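Local coordinates for protein L-asparaginase I (Vibrio cholerae, PDB 2OCD) that probably hydrolyses L-asparagine to L-aspartate and ammonium, as a cytoplasmic homotetrameric asparaginase of the asparaginase 1 family, at residues H311-S315 with Q316-Y320; A130-L133 with N134-V138; H52-D55 with P56-S60. All coordinates share one frame; numbering follows the deposited sequence.

Contact 1: H311-S315 with Q316-Y320; sequences HYLLS and QNLSY
The Gln316 side chain folds back over the Tyr312 ring, while its backbone N bonds to Leu313 O. The contact joins the C-terminal end of helix 303-315 to the short loop that connects it to helix 320-327, in the C-terminal part of the protein. In the last turn of the first helix, Ser315 OG donates to His311 O at 2.6 Å. OG lies in the plane of the His311 carbonyl. Ser315 OG is also bonded to Thr209 N and to Gln211 NE2, so the helix end is tied to the chain around residues 209-211.

Gln316 opens the loop. Its N bonds to Leu313 O at 3.3 Å and makes a weak, longer bond to Tyr312 O. The bond to Leu313 O spans three residues, as in a 3-10 turn. The Gln316 side chain bends at chi2 (79°), which brings its amide back over one face of the Tyr312 ring. The two planes are 44° apart, so this is a slanted cover and not a flat stack. Gln316 NE2 lies 2.9 Å from Tyr312 CE1. That approach is very tight, and the exact amide position is doubtful. Water 1 bridges Leu313 O (3.0 Å) and Gln316 O, though it has more acceptors in reach than protons to give.

After Asn317, Leu318 points back toward the helix. Here the apolar contact of the loop with the helix is made, Leu318 CD1 lying 3.8 Å from Leu313 CD2. Both leucines also pack on Val323 of helix 320-327. Ser319 takes the N-cap position of that helix, just before Tyr320 begins it. The cap is made by the side chain, with Ser319 OG bonded to Glu322 N.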
ATOM      1  N   HIS B 311      -2.535  -3.742 -35.590  1.00 13.47           N
ATOM      2  CA  HIS B 311      -3.456  -3.041 -36.481  1.00 13.67           C
ATOM      3  C   HIS B 311      -2.712  -1.921 -37.225  1.00 13.94           C
ATOM      4  O   HIS B 311      -3.022  -1.562 -38.368  1.00 13.05           O
ATOM      5  CB  HIS B 311      -4.610  -2.394 -35.715  1.00 14.29           C
ATOM      6  CG  HIS B 311      -5.833  -3.261 -35.507  1.00 16.03           C
ATOM      7  ND1 HIS B 311      -5.941  -4.171 -34.474  1.00 15.87           N
ATOM      8  CD2 HIS B 311      -7.052  -3.242 -36.116  1.00 18.11           C
ATOM      9  CE1 HIS B 311      -7.146  -4.727 -34.506  1.00 19.31           C
ATOM     10  NE2 HIS B 311      -7.838  -4.185 -35.493  1.00 19.04           N
ATOM     11  N   TYR B 312      -1.773  -1.310 -36.530  1.00 14.76           N
ATOM     12  CA  TYR B 312      -0.882  -0.324 -37.142  1.00 14.68           C
ATOM     13  C   TYR B 312      -0.154  -0.976 -38.290  1.00 14.90           C
ATOM     14  O   TYR B 312      -0.361  -0.559 -39.423  1.00 14.67           O
ATOM     15  CB  TYR B 312       0.113   0.223 -36.130  1.00 14.41           C
ATOM     16  CG  TYR B 312       1.282   0.918 -36.738  1.00 14.42           C
ATOM     17  CD1 TYR B 312       1.109   2.008 -37.548  1.00 14.17           C
ATOM     18  CD2 TYR B 312       2.572   0.504 -36.482  1.00 14.47           C
ATOM     19  CE1 TYR B 312       2.188   2.666 -38.127  1.00 14.06           C
ATOM     20  CE2 TYR B 312       3.666   1.161 -37.057  1.00 13.92           C
ATOM     21  CZ  TYR B 312       3.460   2.244 -37.878  1.00 14.09           C
ATOM     22  OH  TYR B 312       4.535   2.924 -38.445  1.00 17.14           O
ATOM     23  N   LEU B 313       0.637  -2.013 -37.997  1.00 14.86           N
ATOM     24  CA  LEU B 313       1.542  -2.617 -38.981  1.00 15.61           C
ATOM     25  C   LEU B 313       0.843  -3.374 -40.109  1.00 17.01           C
ATOM     26  O   LEU B 313       1.223  -3.264 -41.298  1.00 17.25           O
ATOM     27  CB  LEU B 313       2.521  -3.579 -38.309  1.00 15.23           C
ATOM     28  CG  LEU B 313       3.565  -2.947 -37.390  1.00 13.20           C
ATOM     29  CD1 LEU B 313       4.093  -4.059 -36.517  1.00 10.10           C
ATOM     30  CD2 LEU B 313       4.727  -2.204 -38.156  1.00 10.27           C
ATOM     31  N   LEU B 314      -0.171  -4.151 -39.758  1.00 17.96           N
ATOM     32  CA  LEU B 314      -0.871  -4.910 -40.773  1.00 18.85           C
ATOM     33  C   LEU B 314      -1.644  -3.968 -41.705  1.00 19.63           C
ATOM     34  O   LEU B 314      -2.071  -4.407 -42.784  1.00 19.58           O
ATOM     35  CB  LEU B 314      -1.822  -5.928 -40.129  1.00 19.37           C
ATOM     36  CG  LEU B 314      -1.164  -7.155 -39.490  1.00 18.72           C
ATOM     37  CD1 LEU B 314      -2.102  -7.780 -38.435  1.00 20.47           C
ATOM     38  CD2 LEU B 314      -0.753  -8.216 -40.550  1.00 16.12           C
ATOM     39  N   SER B 315      -1.838  -2.698 -41.293  1.00 19.90           N
ATOM     40  CA  SER B 315      -2.624  -1.694 -42.087  1.00 20.32           C
ATOM     41  C   SER B 315      -1.755  -0.883 -43.022  1.00 20.86           C
ATOM     42  O   SER B 315      -2.248  -0.217 -43.886  1.00 21.40           O
ATOM     43  CB  SER B 315      -3.390  -0.689 -41.183  1.00 20.25           C
ATOM     44  OG  SER B 315      -4.501  -1.258 -40.490  1.00 20.18           O
ATOM     45  N   GLN B 316      -0.462  -0.885 -42.811  1.00 22.72           N
ATOM     46  CA  GLN B 316       0.454  -0.322 -43.793  1.00 24.55           C
ATOM     47  C   GLN B 316       0.637  -1.394 -44.822  1.00 25.15           C
ATOM     48  O   GLN B 316       0.171  -2.510 -44.638  1.00 27.18           O
ATOM     49  CB  GLN B 316       1.778   0.090 -43.133  1.00 24.95           C
ATOM     50  CG  GLN B 316       1.678   1.541 -42.546  1.00 26.50           C
ATOM     51  CD  GLN B 316       0.958   1.590 -41.235  1.00 27.70           C
ATOM     52  OE1 GLN B 316      -0.076   2.279 -41.045  1.00 24.11           O
ATOM     53  NE2 GLN B 316       1.510   0.840 -40.287  1.00 31.17           N
ATOM     54  N   ASN B 317       1.273  -1.117 -45.926  1.00 25.52           N
ATOM     55  CA  ASN B 317       1.379  -2.195 -46.913  1.00 25.89           C
ATOM     56  C   ASN B 317       2.774  -2.785 -46.895  1.00 24.59           C
ATOM     57  O   ASN B 317       3.536  -2.721 -47.873  1.00 25.48           O
ATOM     58  CB  ASN B 317       0.844  -1.784 -48.298  1.00 26.76           C
ATOM     59  CG  ASN B 317      -0.703  -1.863 -48.354  1.00 30.21           C
ATOM     60  OD1 ASN B 317      -1.416  -0.907 -47.972  1.00 33.47           O
ATOM     61  ND2 ASN B 317      -1.220  -3.029 -48.770  1.00 33.01           N
ATOM     62  N   LEU B 318       3.035  -3.401 -45.740  1.00 22.20           N
ATOM     63  CA  LEU B 318       4.267  -4.043 -45.403  1.00 19.80           C
ATOM     64  C   LEU B 318       4.190  -5.545 -45.720  1.00 19.29           C
ATOM     65  O   LEU B 318       3.110  -6.128 -45.775  1.00 18.84           O
ATOM     66  CB  LEU B 318       4.528  -3.862 -43.912  1.00 19.34           C
ATOM     67  CG  LEU B 318       4.647  -2.427 -43.440  1.00 18.58           C
ATOM     68  CD1 LEU B 318       4.787  -2.315 -41.920  1.00 13.01           C
ATOM     69  CD2 LEU B 318       5.816  -1.787 -44.170  1.00 18.35           C
ATOM     70  N   SER B 319       5.358  -6.155 -45.927  1.00 18.28           N
ATOM     71  CA  SER B 319       5.477  -7.581 -46.167  1.00 17.06           C
ATOM     72  C   SER B 319       5.283  -8.328 -44.844  1.00 16.45           C
ATOM     73  O   SER B 319       5.331  -7.720 -43.764  1.00 16.22           O
ATOM     74  CB  SER B 319       6.859  -7.864 -46.750  1.00 16.97           C
ATOM     75  OG  SER B 319       7.862  -7.756 -45.757  1.00 15.73           O
ATOM     76  N   TYR B 320       5.039  -9.633 -44.911  1.00 15.68           N
ATOM     77  CA  TYR B 320       4.886 -10.442 -43.689  1.00 15.62           C
ATOM     78  C   TYR B 320       6.110 -10.264 -42.725  1.00 15.29           C
ATOM     79  O   TYR B 320       5.947  -9.948 -41.533  1.00 13.84           O
ATOM     80  CB  TYR B 320       4.671 -11.917 -44.055  1.00 15.05           C
ATOM     81  CG  TYR B 320       4.827 -12.865 -42.893  1.00 14.69           C
ATOM     82  CD1 TYR B 320       3.740 -13.257 -42.147  1.00 17.39           C
ATOM     83  CD2 TYR B 320       6.046 -13.382 -42.558  1.00 14.15           C
ATOM     84  CE1 TYR B 320       3.855 -14.152 -41.077  1.00 17.40           C
ATOM     85  CE2 TYR B 320       6.195 -14.261 -41.502  1.00 15.88           C
ATOM     86  CZ  TYR B 320       5.091 -14.651 -40.743  1.00 17.91           C
ATOM     87  OH  TYR B 320       5.228 -15.528 -39.648  1.00 15.99           O
TER
HETATM   88  O   HOH W   1       0.731  -4.831 -43.828  1.00 28.74           O

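Contact 2: A130-L133 with N134-V138; sequences ANLL and NALHV
Leu132 and Leu136 lie side by side one turn apart on helix 127-141 and point the same way. Leu132 CD1 meets Leu136 CG at 4.1 Å. The two reach this arrangement by different torsions. Leu132 has CG anti to its backbone N (chi1 -173°) and beside the carbonyl carbon. Leu136 has CG beside the backbone N instead (chi1 -80°), which holds its CG 3.4 Å from Leu132 O. Together they pack on Phe41 and on Val86 of strand 84-88.

Ala135 has only a methyl group to offer. Its CB lies 3.2 Å from Asn131 O and faces Ile113, Thr115 and Val86 of the sheet. Leu133 points to another side of the helix and packs on Met46. The His137 ring is carried away from the first turn and packs on Arg125 of the second subunit.

The backbone is regular. Asn134 N donates to Ala130 O and Ala135 N to Asn131 O. Leu136 N donates to Leu132 O at 2.9 Å, with an N-H...O angle of 165°, and His137 N to Leu133 O. This largely buried part of the helix belongs to a beta-alpha-beta crossover between parallel strands 112-115 and 147-151.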
ATOM      1  N   ALA B 130     -11.320  17.069 -11.566  1.00 20.98           N
ATOM      2  CA  ALA B 130      -9.881  16.949 -11.329  1.00 20.23           C
ATOM      3  C   ALA B 130      -9.162  16.330 -12.539  1.00 19.39           C
ATOM      4  O   ALA B 130      -8.070  16.747 -12.866  1.00 20.17           O
ATOM      5  CB  ALA B 130      -9.615  16.157 -10.077  1.00 19.55           C
ATOM      6  N   ASN B 131      -9.767  15.347 -13.194  1.00 18.56           N
ATOM      7  CA  ASN B 131      -9.135  14.689 -14.323  1.00 18.59           C
ATOM      8  C   ASN B 131      -8.987  15.639 -15.520  1.00 18.30           C
ATOM      9  O   ASN B 131      -7.964  15.649 -16.171  1.00 18.82           O
ATOM     10  CB  ASN B 131      -9.945  13.465 -14.773  1.00 19.06           C
ATOM     11  CG  ASN B 131      -9.715  12.210 -13.916  1.00 18.30           C
ATOM     12  OD1 ASN B 131     -10.494  11.268 -14.003  1.00 19.94           O
ATOM     13  ND2 ASN B 131      -8.647  12.173 -13.150  1.00 16.04           N
ATOM     14  N   LEU B 132      -9.988  16.447 -15.812  1.00 17.78           N
ATOM     15  CA  LEU B 132      -9.850  17.410 -16.895  1.00 18.44           C
ATOM     16  C   LEU B 132      -8.973  18.608 -16.500  1.00 19.17           C
ATOM     17  O   LEU B 132      -8.172  19.120 -17.311  1.00 20.11           O
ATOM     18  CB  LEU B 132     -11.213  17.921 -17.366  1.00 18.33           C
ATOM     19  CG  LEU B 132     -11.199  18.818 -18.606  1.00 17.71           C
ATOM     20  CD1 LEU B 132     -10.414  18.255 -19.793  1.00 14.86           C
ATOM     21  CD2 LEU B 132     -12.622  19.168 -19.006  1.00 17.20           C
ATOM     22  N   LEU B 133      -9.139  19.058 -15.267  1.00 18.62           N
ATOM     23  CA  LEU B 133      -8.360  20.153 -14.754  1.00 18.38           C
ATOM     24  C   LEU B 133      -6.878  19.853 -14.875  1.00 17.51           C
ATOM     25  O   LEU B 133      -6.121  20.603 -15.456  1.00 17.10           O
ATOM     26  CB  LEU B 133      -8.762  20.435 -13.310  1.00 18.95           C
ATOM     27  CG  LEU B 133      -8.811  21.910 -12.997  1.00 21.40           C
ATOM     28  CD1 LEU B 133      -9.786  22.186 -11.830  1.00 22.09           C
ATOM     29  CD2 LEU B 133      -7.347  22.318 -12.691  1.00 24.91           C
ATOM     30  N   ASN B 134      -6.442  18.736 -14.334  1.00 16.85           N
ATOM     31  CA  ASN B 134      -5.014  18.442 -14.369  1.00 15.60           C
ATOM     32  C   ASN B 134      -4.484  17.990 -15.739  1.00 14.55           C
ATOM     33  O   ASN B 134      -3.289  18.184 -16.026  1.00 13.29           O
ATOM     34  CB  ASN B 134      -4.673  17.377 -13.326  1.00 16.94           C
ATOM     35  CG  ASN B 134      -4.726  17.891 -11.890  1.00 18.29           C
ATOM     36  OD1 ASN B 134      -4.816  19.103 -11.645  1.00 20.42           O
ATOM     37  ND2 ASN B 134      -4.681  16.947 -10.922  1.00 19.45           N
ATOM     38  N   ALA B 135      -5.339  17.351 -16.551  1.00 13.32           N
ATOM     39  CA  ALA B 135      -4.953  16.962 -17.900  1.00 13.23           C
ATOM     40  C   ALA B 135      -4.604  18.221 -18.617  1.00 13.28           C
ATOM     41  O   ALA B 135      -3.558  18.305 -19.284  1.00 12.44           O
ATOM     42  CB  ALA B 135      -6.083  16.255 -18.655  1.00 13.45           C
ATOM     43  N   LEU B 136      -5.482  19.216 -18.477  1.00 13.04           N
ATOM     44  CA  LEU B 136      -5.206  20.504 -19.054  1.00 13.76           C
ATOM     45  C   LEU B 136      -3.925  21.119 -18.480  1.00 14.12           C
ATOM     46  O   LEU B 136      -3.058  21.533 -19.234  1.00 14.98           O
ATOM     47  CB  LEU B 136      -6.404  21.451 -18.910  1.00 13.69           C
ATOM     48  CG  LEU B 136      -7.545  21.243 -19.941  1.00 13.17           C
ATOM     49  CD1 LEU B 136      -8.731  22.226 -19.703  1.00 12.03           C
ATOM     50  CD2 LEU B 136      -7.060  21.336 -21.407  1.00 11.34           C
ATOM     51  N   HIS B 137      -3.789  21.155 -17.165  1.00 14.26           N
ATOM     52  CA  HIS B 137      -2.611  21.742 -16.556  1.00 14.97           C
ATOM     53  C   HIS B 137      -1.322  21.010 -16.991  1.00 15.59           C
ATOM     54  O   HIS B 137      -0.300  21.654 -17.263  1.00 16.41           O
ATOM     55  CB  HIS B 137      -2.751  21.755 -15.020  1.00 15.10           C
ATOM     56  CG  HIS B 137      -1.547  22.270 -14.290  1.00 14.67           C
ATOM     57  ND1 HIS B 137      -1.043  23.537 -14.479  1.00 15.76           N
ATOM     58  CD2 HIS B 137      -0.770  21.696 -13.340  1.00 16.59           C
ATOM     59  CE1 HIS B 137      -0.005  23.722 -13.680  1.00 16.65           C
ATOM     60  NE2 HIS B 137       0.175  22.621 -12.970  1.00 16.83           N
ATOM     61  N   VAL B 138      -1.389  19.681 -17.076  1.00 15.75           N
ATOM     62  CA  VAL B 138      -0.220  18.829 -17.386  1.00 15.47           C
ATOM     63  C   VAL B 138       0.208  18.962 -18.852  1.00 15.16           C
ATOM     64  O   VAL B 138       1.394  19.071 -19.154  1.00 16.20           O
ATOM     65  CB  VAL B 138      -0.523  17.356 -17.001  1.00 15.33           C
ATOM     66  CG1 VAL B 138       0.432  16.422 -17.614  1.00 16.83           C
ATOM     67  CG2 VAL B 138      -0.457  17.204 -15.505  1.00 16.49           C
TER

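Contact 3: H52-D55 with P56-S60; sequences HEYD and PLMDS. With ACT (acetate ion), chain F.
Tyr54 and Met58 meet across the corner that breaks strand 48-58, one of the two outermost strands of the mixed sheet within this chain. Met58 is a selenomethionine. A cis peptide between Asp55 and Pro56 lies at the corner, where the strand is broken. No hydrogen bond joins the two halves.

The packed side is a Met-aromatic contact. The Met58 chain runs extended beyond CG and brings CE to the edge of the Tyr54 ring, 3.7 Å from CD2 and in the ring plane. SE stands 5.3 Å from the Tyr54 ring centroid, 65° off the ring normal. Both side chains also pack on Ile71 of helix 65-78, and Tyr54 OH bonds to Asp74. Beside this, Leu57 CD1 lies against the carboxylate oxygen Glu53 OE2 at 3.8 Å, a van der Waals contact. Glu53 OE1 has its own partner in Phe30 N.

The other side is loose. Asp55 and Pro56 are exposed at the bend, and so is His52. An acetate, probably from the crystallisation liquor, lies between His52 and Tyr54. OXT of the acetate sits 3.6 Å above the Tyr54 ring plane, over its centre. Farther on, Ser60 is a predicted substrate-binding residue. The other oxygen of the acetate, O, accepts a hydrogen bond from His52 NE2 at 2.9 Å, nearly straight (N-H...O 172°).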
ATOM      1  N   HIS B  52     -14.294  20.820 -29.010  1.00 15.98           N
ATOM      2  CA  HIS B  52     -15.139  20.354 -30.079  1.00 16.58           C
ATOM      3  C   HIS B  52     -15.862  19.108 -29.619  1.00 17.49           C
ATOM      4  O   HIS B  52     -15.245  18.129 -29.284  1.00 18.25           O
ATOM      5  CB  HIS B  52     -14.289  19.964 -31.311  1.00 17.11           C
ATOM      6  CG  HIS B  52     -15.060  19.263 -32.398  1.00 16.93           C
ATOM      7  ND1 HIS B  52     -16.178  19.806 -32.994  1.00 16.92           N
ATOM      8  CD2 HIS B  52     -14.866  18.064 -32.997  1.00 18.54           C
ATOM      9  CE1 HIS B  52     -16.635  18.973 -33.917  1.00 20.15           C
ATOM     10  NE2 HIS B  52     -15.861  17.904 -33.937  1.00 17.19           N
ATOM     11  N   GLU B  53     -17.179  19.128 -29.620  1.00 18.39           N
ATOM     12  CA  GLU B  53     -17.943  17.916 -29.331  1.00 18.95           C
ATOM     13  C   GLU B  53     -18.209  17.142 -30.629  1.00 18.24           C
ATOM     14  O   GLU B  53     -18.639  17.718 -31.641  1.00 18.53           O
ATOM     15  CB  GLU B  53     -19.262  18.250 -28.632  1.00 19.01           C
ATOM     16  CG  GLU B  53     -20.190  17.075 -28.594  1.00 20.39           C
ATOM     17  CD  GLU B  53     -21.385  17.268 -27.682  1.00 21.72           C
ATOM     18  OE1 GLU B  53     -21.464  18.280 -26.944  1.00 25.37           O
ATOM     19  OE2 GLU B  53     -22.250  16.367 -27.691  1.00 24.46           O
ATOM     20  N   TYR B  54     -17.977  15.839 -30.587  1.00 17.53           N
ATOM     21  CA  TYR B  54     -18.067  15.014 -31.789  1.00 17.58           C
ATOM     22  C   TYR B  54     -19.542  14.850 -32.101  1.00 18.78           C
ATOM     23  O   TYR B  54     -20.378  14.881 -31.174  1.00 18.97           O
ATOM     24  CB  TYR B  54     -17.375  13.646 -31.605  1.00 16.70           C
ATOM     25  CG  TYR B  54     -15.898  13.645 -31.865  1.00 14.34           C
ATOM     26  CD1 TYR B  54     -15.127  14.736 -31.567  1.00 14.47           C
ATOM     27  CD2 TYR B  54     -15.280  12.552 -32.390  1.00 13.50           C
ATOM     28  CE1 TYR B  54     -13.780  14.746 -31.805  1.00 16.59           C
ATOM     29  CE2 TYR B  54     -13.929  12.537 -32.645  1.00 13.46           C
ATOM     30  CZ  TYR B  54     -13.174  13.633 -32.355  1.00 16.04           C
ATOM     31  OH  TYR B  54     -11.805  13.659 -32.609  1.00 14.96           O
ATOM     32  N   ASP B  55     -19.847  14.724 -33.396  1.00 19.43           N
ATOM     33  CA  ASP B  55     -21.209  14.594 -33.881  1.00 20.18           C
ATOM     34  C   ASP B  55     -21.182  13.671 -35.117  1.00 20.73           C
ATOM     35  O   ASP B  55     -21.011  14.124 -36.243  1.00 21.48           O
ATOM     36  CB  ASP B  55     -21.801  15.993 -34.196  1.00 20.39           C
ATOM     37  CG  ASP B  55     -23.276  15.939 -34.612  1.00 20.38           C
ATOM     38  OD1 ASP B  55     -23.901  14.865 -34.449  1.00 21.03           O
ATOM     39  OD2 ASP B  55     -23.810  16.972 -35.099  1.00 21.22           O
ATOM     40  N   PRO B  56     -21.435  12.383 -34.919  1.00 21.12           N
ATOM     41  CA  PRO B  56     -22.118  11.864 -33.741  1.00 21.26           C
ATOM     42  C   PRO B  56     -21.124  11.560 -32.624  1.00 21.57           C
ATOM     43  O   PRO B  56     -19.939  11.367 -32.867  1.00 20.82           O
ATOM     44  CB  PRO B  56     -22.764  10.590 -34.255  1.00 21.14           C
ATOM     45  CG  PRO B  56     -21.763  10.094 -35.365  1.00 20.93           C
ATOM     46  CD  PRO B  56     -20.988  11.308 -35.828  1.00 21.08           C
ATOM     47  N   LEU B  57     -21.642  11.551 -31.412  1.00 22.36           N
ATOM     48  CA  LEU B  57     -20.895  11.178 -30.217  1.00 23.44           C
ATOM     49  C   LEU B  57     -20.575   9.689 -30.299  1.00 23.51           C
ATOM     50  O   LEU B  57     -21.333   8.909 -30.872  1.00 24.50           O
ATOM     51  CB  LEU B  57     -21.760  11.430 -28.988  1.00 22.97           C
ATOM     52  CG  LEU B  57     -21.098  11.881 -27.700  1.00 23.68           C
ATOM     53  CD1 LEU B  57     -20.262  13.129 -27.877  1.00 22.40           C
ATOM     54  CD2 LEU B  57     -22.225  12.142 -26.696  1.00 25.24           C
HETATM   55  N   MSE B  58     -19.449   9.300 -29.737  1.00 23.56           N
HETATM   56  CA  MSE B  58     -19.008   7.904 -29.795  1.00 23.25           C
HETATM   57  C   MSE B  58     -19.317   7.245 -28.483  1.00 22.19           C
HETATM   58  O   MSE B  58     -19.213   7.863 -27.450  1.00 21.02           O
HETATM   59  CB  MSE B  58     -17.503   7.818 -30.087  1.00 22.65           C
HETATM   60  CG  MSE B  58     -17.112   8.274 -31.503  1.00 23.51           C
HETATM   61 SE   MSE B  58     -15.182   8.441 -31.623  0.80 25.67          SE
HETATM   62  CE  MSE B  58     -15.033   9.045 -33.458  1.00 20.78           C
ATOM     63  N   ASP B  59     -19.734   5.995 -28.546  1.00 22.25           N
ATOM     64  CA  ASP B  59     -19.868   5.194 -27.359  1.00 22.57           C
ATOM     65  C   ASP B  59     -18.709   4.207 -27.257  1.00 21.47           C
ATOM     66  O   ASP B  59     -18.486   3.431 -28.172  1.00 20.08           O
ATOM     67  CB  ASP B  59     -21.167   4.418 -27.374  1.00 23.22           C
ATOM     68  CG  ASP B  59     -21.203   3.436 -26.256  1.00 26.77           C
ATOM     69  OD1 ASP B  59     -20.269   2.592 -26.162  1.00 29.57           O
ATOM     70  OD2 ASP B  59     -22.108   3.558 -25.416  1.00 33.54           O
ATOM     71  N   SER B  60     -18.017   4.212 -26.121  1.00 21.13           N
ATOM     72  CA  SER B  60     -16.704   3.563 -26.018  1.00 21.21           C
ATOM     73  C   SER B  60     -16.739   2.067 -26.348  1.00 20.83           C
ATOM     74  O   SER B  60     -15.794   1.566 -26.972  1.00 21.16           O
ATOM     75  CB  SER B  60     -15.999   3.824 -24.657  1.00 21.17           C
ATOM     76  OG  SER B  60     -16.830   3.525 -23.553  1.00 23.10           O
TER
HETATM   77  C   ACT F 602     -15.217  15.415 -35.881  1.00 54.67           C
HETATM   78  O   ACT F 602     -16.443  15.532 -35.590  1.00 54.95           O
HETATM   79  OXT ACT F 602     -14.767  14.252 -35.790  1.00 54.53           O
HETATM   80  CH3 ACT F 602     -14.340  16.561 -36.321  1.00 54.31           C

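From the N terminus the order is contact 3, contact 2, contact 1. Each is local, between directly consecutive segments, so none closes a long loop and none nests in or crosses another. Contact 3 marks the corner in strand 48-58 that leads toward the predicted substrate site. Contact 2 lies within helix 127-141, against the same mixed sheet, and the nearest atoms of contacts 2 and 3 are about 10 Å apart. Both belong to the N-terminal asparaginase region. Contact 1 belongs to the C-terminal one and links helix 303-315 to helix 320-327. It lies about 25 Å from contact 2 at the nearest atoms, on the opposite side of the chain's centre.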